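Local atomic coordinates of mannosephosphate isomerase, putative (Archaeoglobus fulgidus, PDB entry 1ZX5), a protein that probably catalyses the zinc-dependent interconversion of D-mannose 6-phosphate and D-fructose 6-phosphate, as in type 1 mannose-6-phosphate isomerases. Residues V98-S103 with Y194-N199; T167-P172 with A225-F230. All blocks are in the same frame, centred on the assembly; numbering follows the deposited sequence.

Contact 1 (V98-S103 with Y194-N199); sequences VHVHPS and YFFNEN. With ACY (acetic acid), chain H.
A two-stranded antiparallel ribbon in the N-terminal, catalytic part of the fold pairs His99 with Phe195 and Val100 with Tyr194, and illustrates how a short sheet can carry different chemistry on its two faces. Tyr194 N gives a nearly straight bond to Val100 O (2.9 Å); the return bond from Val100 N to Tyr194 O is more bent (134°). Phe196 N reaches Val98 O at 2.9 Å as the chain enters an inverse gamma turn centred on Phe196. On one face the His99 and Phe195 rings form an offset stack, centroids 4.5 Å apart and planes at 26°. With His99 CG between its backbone N and carbonyl carbon (chi1 50°), CB sits over the middle of the Phe195 ring and the imidazole is offset toward its CE1-CZ edge. Gln97 O accepts from His99 ND1, limiting ring rotation, while His99 NE2 and His101 NE2 bond weakly to a glycerol. Residues 99-102 resemble the Gln-Val-His-Pro of type 1 isomerases, whose histidine binds zinc, so this is probably the active-site edge. Asn197 ND2 donates to O of an acetate, probably from the crystallisation liquor, whose OXT lies by Phe195 CD2. On the other face Val100 CG1 touches Tyr194 CB (4.3 Å). Val98 CG1 presses on the Phe196 ring centre, and Pro102 CD meets Tyr194 CE2. Helix 201-207 packs against Val100, Tyr194 and Phe196; His99 meets His176 of strand 176-179.

Contact 2 (T167-P172 with A225-F230); sequences TFVIRP and AETENF
Apolar contacts come first: the methyl of Ala225 fits between Thr167 and Val169, two residues on one side of their strand. Ala225 CB lies 3.7 Å from Thr167 CB and 4.0 Å from Val169 CG2. Val169 CG1, anti to the backbone N (chi1 175°), reaches Thr227 CG2 at 4.2 Å and also lies beneath the centre of the Arg171 guanidinium. Apart from these pairs, Val169 CG2 makes van der Waals contact with the carbonyl Glu226 O at 3.7 Å.

Polar links are indirect, for no direct hydrogen bond joins the segments. Instead a water accepts from Arg171 NH2 at 2.8 Å and donates to Glu226 O at 2.7 Å. Thr167 OG1 turns to the carbonyls of Lys221 and Met224, and the Glu226 carboxylate is held by Tyr297 and Lys299.

Within 225-230, Thr227 OG1 accepts from Asn229 N (3.2 Å) and, weakly, from Phe230 N, and stands over the centre of the Phe230 ring. This ST turn links strands 224-226 and 230-237. Beside it strands 167-170 and 224-226, outermost in their sheets, meet through side chains, with Val218 and Gly220 bonded to the backbone of the former, joining the six-stranded sheet that holds strands 36-41 and 85-92 to the five-stranded sheet of the C-terminal cupin region.

In the fold
After laying down strands 36-41 and 85-92, the chain passes through residues 98-103, then builds strands 119-123, 128-131 and 157-161 before reaching 167-172. It next runs through strands 176-179 and 181-188 to 194-199, where contact 1 closes a loop of 90 intervening residues. After helix 201-207 it enters the C-terminal cupin region, and contact 2 closes a 52-residue loop at 225-230. The segments alternate, so the two loops cross. Contact 1 ties strands 99-100 and 194-195 into a small ribbon; contact 2 joins the six-stranded sheet to the five-stranded one. Their centres lie about 19 Å apart, yet they touch where Pro172 packs on the backbone of 101-103.

Contact 1 (V98-S103 with Y194-N199)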
loop_
_atom_site.group_PDB
_atom_site.type_symbol
_atom_site.label_atom_id
_atom_site.label_comp_id
_atom_site.label_asym_id
_atom_site.label_seq_id
_atom_site.Cartn_x
_atom_site.Cartn_y
_atom_site.Cartn_z
ATOM N N VAL A 98 7.060 -16.439 1.072
ATOM C CA VAL A 98 7.436 -15.634 2.225
ATOM C C VAL A 98 8.582 -14.691 1.845
ATOM O O VAL A 98 9.535 -15.078 1.172
ATOM C CB VAL A 98 7.827 -16.510 3.448
ATOM C CG1 VAL A 98 8.291 -15.641 4.610
ATOM C CG2 VAL A 98 6.635 -17.387 3.889
ATOM N N HIS A 99 8.449 -13.440 2.257
ATOM C CA HIS A 99 9.465 -12.438 2.005
ATOM C C HIS A 99 9.544 -11.493 3.200
ATOM O O HIS A 99 8.754 -11.602 4.138
ATOM C CB HIS A 99 9.200 -11.696 0.684
ATOM C CG HIS A 99 7.804 -11.173 0.541
ATOM N ND1 HIS A 99 6.711 -11.995 0.341
ATOM C CD2 HIS A 99 7.325 -9.904 0.524
ATOM C CE1 HIS A 99 5.619 -11.260 0.242
ATOM N NE2 HIS A 99 5.962 -9.988 0.346
ATOM N N VAL A 100 10.514 -10.589 3.162
ATOM C CA VAL A 100 10.836 -9.719 4.268
ATOM C C VAL A 100 11.440 -8.435 3.697
ATOM O O VAL A 100 12.111 -8.458 2.665
ATOM C CB VAL A 100 11.822 -10.429 5.297
ATOM C CG1 VAL A 100 13.133 -10.864 4.636
ATOM C CG2 VAL A 100 12.101 -9.546 6.526
ATOM N N HIS A 101 11.186 -7.320 4.371
ATOM C CA HIS A 101 11.699 -6.017 3.969
ATOM C C HIS A 101 12.807 -5.557 4.913
ATOM O O HIS A 101 12.733 -5.810 6.118
ATOM C CB HIS A 101 10.580 -4.980 3.986
ATOM C CG HIS A 101 9.430 -5.319 3.092
ATOM N ND1 HIS A 101 9.585 -5.597 1.750
ATOM C CD2 HIS A 101 8.101 -5.401 3.341
ATOM C CE1 HIS A 101 8.406 -5.856 1.215
ATOM N NE2 HIS A 101 7.489 -5.738 2.158
ATOM N N PRO A 102 13.821 -4.854 4.369
ATOM C CA PRO A 102 14.840 -4.230 5.208
ATOM C C PRO A 102 14.357 -2.899 5.823
ATOM O O PRO A 102 13.480 -2.231 5.263
ATOM C CB PRO A 102 15.974 -3.956 4.215
ATOM C CG PRO A 102 15.260 -3.683 2.929
ATOM C CD PRO A 102 14.048 -4.590 2.930
ATOM N N SER A 103 14.932 -2.525 6.965
ATOM C CA SER A 103 14.805 -1.163 7.486
ATOM C C SER A 103 15.652 -0.199 6.648
ATOM O O SER A 103 16.443 -0.632 5.805
ATOM C CB SER A 103 15.271 -1.121 8.936
ATOM O OG SER A 103 16.632 -1.513 9.032
ATOM N N TYR A 194 12.971 -9.271 0.020
ATOM C CA TYR A 194 13.837 -10.427 -0.097
ATOM C C TYR A 194 13.051 -11.679 0.196
ATOM O O TYR A 194 12.464 -11.823 1.270
ATOM C CB TYR A 194 15.025 -10.303 0.847
ATOM C CG TYR A 194 15.769 -8.996 0.699
ATOM C CD1 TYR A 194 16.264 -8.577 -0.556
ATOM C CD2 TYR A 194 15.992 -8.178 1.807
ATOM C CE1 TYR A 194 16.959 -7.366 -0.690
ATOM C CE2 TYR A 194 16.680 -6.968 1.690
ATOM C CZ TYR A 194 17.159 -6.567 0.443
ATOM O OH TYR A 194 17.862 -5.381 0.351
ATOM N N PHE A 195 13.040 -12.584 -0.771
ATOM C CA PHE A 195 12.208 -13.780 -0.694
ATOM C C PHE A 195 12.975 -14.941 -0.089
ATOM O O PHE A 195 14.204 -14.977 -0.146
ATOM C CB PHE A 195 11.645 -14.110 -2.086
ATOM C CG PHE A 195 10.517 -13.185 -2.507
ATOM C CD1 PHE A 195 9.180 -13.575 -2.355
ATOM C CD2 PHE A 195 10.791 -11.917 -3.027
ATOM C CE1 PHE A 195 8.122 -12.708 -2.718
ATOM C CE2 PHE A 195 9.745 -11.047 -3.402
ATOM C CZ PHE A 195 8.408 -11.437 -3.240
ATOM N N PHE A 196 12.247 -15.881 0.501
ATOM C CA PHE A 196 12.845 -17.084 1.078
ATOM C C PHE A 196 13.281 -18.075 -0.005
ATOM O O PHE A 196 12.631 -19.095 -0.238
ATOM C CB PHE A 196 11.859 -17.739 2.052
ATOM C CG PHE A 196 11.854 -17.126 3.433
ATOM C CD1 PHE A 196 12.085 -15.752 3.618
ATOM C CD2 PHE A 196 11.595 -17.920 4.552
ATOM C CE1 PHE A 196 12.065 -15.181 4.898
ATOM C CE2 PHE A 196 11.563 -17.357 5.837
ATOM C CZ PHE A 196 11.805 -15.990 6.009
ATOM N N ASN A 197 14.378 -17.758 -0.683
ATOM C CA ASN A 197 14.922 -18.619 -1.727
ATOM C C ASN A 197 16.424 -18.440 -1.768
ATOM O O ASN A 197 16.963 -17.525 -1.130
ATOM C CB ASN A 197 14.267 -18.352 -3.110
ATOM C CG ASN A 197 14.444 -16.907 -3.607
ATOM O OD1 ASN A 197 15.493 -16.287 -3.449
ATOM N ND2 ASN A 197 13.412 -16.386 -4.235
ATOM N N GLU A 198 17.104 -19.312 -2.502
ATOM C CA GLU A 198 18.563 -19.277 -2.579
ATOM C C GLU A 198 19.063 -17.916 -3.089
ATOM O O GLU A 198 20.046 -17.374 -2.590
ATOM C CB GLU A 198 19.049 -20.414 -3.482
ATOM C CG GLU A 198 20.552 -20.499 -3.669
ATOM C CD GLU A 198 21.102 -19.511 -4.699
ATOM O OE1 GLU A 198 20.351 -19.076 -5.616
ATOM O OE2 GLU A 198 22.306 -19.177 -4.584
ATOM N N ASN A 199 18.383 -17.379 -4.097
ATOM C CA ASN A 199 18.810 -16.140 -4.739
ATOM C C ASN A 199 18.935 -14.970 -3.751
ATOM O O ASN A 199 19.881 -14.175 -3.846
ATOM C CB ASN A 199 17.835 -15.788 -5.881
ATOM C CG ASN A 199 18.297 -14.596 -6.711
ATOM O OD1 ASN A 199 17.817 -13.470 -6.522
ATOM N ND2 ASN A 199 19.219 -14.828 -7.620
HETATM C C ACY H . 12.894 -12.300 -5.768
HETATM O O ACY H . 13.129 -13.515 -5.589
HETATM O OXT ACY H . 13.467 -11.385 -5.136
HETATM C CH3 ACY H . 11.866 -11.904 -6.793
#

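Contact 2 (T167-P172 with A225-F230)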
loop_
_atom_site.group_PDB
_atom_site.type_symbol
_atom_site.label_atom_id
_atom_site.label_comp_id
_atom_site.label_asym_id
_atom_site.label_seq_id
_atom_site.Cartn_x
_atom_site.Cartn_y
_atom_site.Cartn_z
ATOM N N THR A 167 -6.783 -4.952 9.275
ATOM C CA THR A 167 -5.541 -4.284 8.936
ATOM C C THR A 167 -4.339 -4.977 9.560
ATOM O O THR A 167 -4.451 -5.686 10.569
ATOM C CB THR A 167 -5.521 -2.777 9.356
ATOM O OG1 THR A 167 -5.594 -2.665 10.777
ATOM C CG2 THR A 167 -6.659 -1.982 8.725
ATOM N N PHE A 168 -3.185 -4.758 8.933
ATOM C CA PHE A 168 -1.906 -5.246 9.411
ATOM C C PHE A 168 -0.893 -4.132 9.264
ATOM O O PHE A 168 -1.034 -3.265 8.397
ATOM C CB PHE A 168 -1.461 -6.485 8.605
ATOM C CG PHE A 168 -2.389 -7.645 8.756
ATOM C CD1 PHE A 168 -2.226 -8.545 9.803
ATOM C CD2 PHE A 168 -3.458 -7.812 7.886
ATOM C CE1 PHE A 168 -3.105 -9.611 9.978
ATOM C CE2 PHE A 168 -4.344 -8.875 8.051
ATOM C CZ PHE A 168 -4.166 -9.775 9.102
ATOM N N VAL A 169 0.115 -4.151 10.127
ATOM C CA VAL A 169 1.272 -3.287 9.964
ATOM C C VAL A 169 2.483 -4.200 9.909
ATOM O O VAL A 169 2.770 -4.923 10.864
ATOM C CB VAL A 169 1.421 -2.228 11.103
ATOM C CG1 VAL A 169 2.737 -1.432 10.932
ATOM C CG2 VAL A 169 0.207 -1.271 11.130
ATOM N N ILE A 170 3.160 -4.190 8.759
ATOM C CA ILE A 170 4.307 -5.055 8.518
ATOM C C ILE A 170 5.571 -4.220 8.627
ATOM O O ILE A 170 5.883 -3.409 7.744
ATOM C CB ILE A 170 4.225 -5.772 7.125
ATOM C CG1 ILE A 170 2.849 -6.433 6.919
ATOM C CG2 ILE A 170 5.372 -6.775 6.968
ATOM C CD1 ILE A 170 2.519 -7.553 7.898
ATOM N N ARG A 171 6.277 -4.422 9.732
ATOM C CA ARG A 171 7.506 -3.693 10.036
ATOM C C ARG A 171 8.746 -4.389 9.450
ATOM O O ARG A 171 8.723 -5.597 9.181
ATOM C CB ARG A 171 7.628 -3.495 11.553
ATOM C CG ARG A 171 6.526 -2.581 12.084
ATOM C CD ARG A 171 6.608 -2.281 13.586
ATOM N NE ARG A 171 5.471 -1.431 13.968
ATOM C CZ ARG A 171 4.288 -1.893 14.379
ATOM N NH1 ARG A 171 4.078 -3.205 14.489
ATOM N NH2 ARG A 171 3.306 -1.042 14.677
ATOM N N PRO A 172 9.831 -3.622 9.228
ATOM C CA PRO A 172 11.063 -4.196 8.684
ATOM C C PRO A 172 11.512 -5.421 9.481
ATOM O O PRO A 172 11.435 -5.426 10.715
ATOM C CB PRO A 172 12.071 -3.059 8.849
ATOM C CG PRO A 172 11.246 -1.823 8.779
ATOM C CD PRO A 172 9.954 -2.166 9.465
ATOM N N ALA A 225 -5.177 1.742 10.338
ATOM C CA ALA A 225 -3.801 1.395 10.674
ATOM C C ALA A 225 -2.858 2.541 10.341
ATOM O O ALA A 225 -3.134 3.335 9.441
ATOM C CB ALA A 225 -3.364 0.119 9.931
ATOM N N GLU A 226 -1.744 2.618 11.070
ATOM C CA GLU A 226 -0.707 3.598 10.776
ATOM C C GLU A 226 0.712 3.161 11.149
ATOM O O GLU A 226 0.921 2.240 11.942
ATOM C CB GLU A 226 -1.044 4.994 11.351
ATOM C CG GLU A 226 -1.428 5.045 12.806
ATOM C CD GLU A 226 -1.851 6.448 13.278
ATOM O OE1 GLU A 226 -2.740 7.104 12.670
ATOM O OE2 GLU A 226 -1.272 6.898 14.275
ATOM N N THR A 227 1.679 3.817 10.517
ATOM C CA THR A 227 3.081 3.723 10.894
ATOM C C THR A 227 3.422 5.094 11.474
ATOM O O THR A 227 2.506 5.870 11.777
ATOM C CB THR A 227 3.968 3.369 9.684
ATOM O OG1 THR A 227 4.042 4.487 8.794
ATOM C CG2 THR A 227 3.408 2.163 8.931
ATOM N N GLU A 228 4.703 5.427 11.640
ATOM C CA GLU A 228 5.019 6.763 12.156
ATOM C C GLU A 228 4.990 7.807 11.046
ATOM O O GLU A 228 5.017 9.001 11.319
ATOM C CB GLU A 228 6.359 6.800 12.918
ATOM C CG GLU A 228 6.315 6.242 14.376
ATOM C CD GLU A 228 5.547 7.145 15.367
ATOM O OE1 GLU A 228 6.202 7.748 16.252
ATOM O OE2 GLU A 228 4.293 7.255 15.276
ATOM N N ASN A 229 4.913 7.354 9.798
ATOM C CA ASN A 229 5.029 8.251 8.652
ATOM C C ASN A 229 3.744 8.464 7.856
ATOM O O ASN A 229 3.621 9.439 7.119
ATOM C CB ASN A 229 6.136 7.762 7.723
ATOM C CG ASN A 229 7.518 7.895 8.347
ATOM O OD1 ASN A 229 8.281 6.931 8.402
ATOM N ND2 ASN A 229 7.840 9.079 8.822
ATOM N N PHE A 230 2.806 7.536 7.999
ATOM C CA PHE A 230 1.568 7.567 7.238
ATOM C C PHE A 230 0.508 6.664 7.874
ATOM O O PHE A 230 0.815 5.813 8.710
ATOM C CB PHE A 230 1.816 7.173 5.766
ATOM C CG PHE A 230 2.454 5.823 5.589
ATOM C CD1 PHE A 230 1.683 4.653 5.625
ATOM C CD2 PHE A 230 3.833 5.708 5.379
ATOM C CE1 PHE A 230 2.278 3.404 5.455
ATOM C CE2 PHE A 230 4.433 4.461 5.210
ATOM C CZ PHE A 230 3.651 3.315 5.244
HETATM O O HOH W 1 2.448 1.520 13.994
#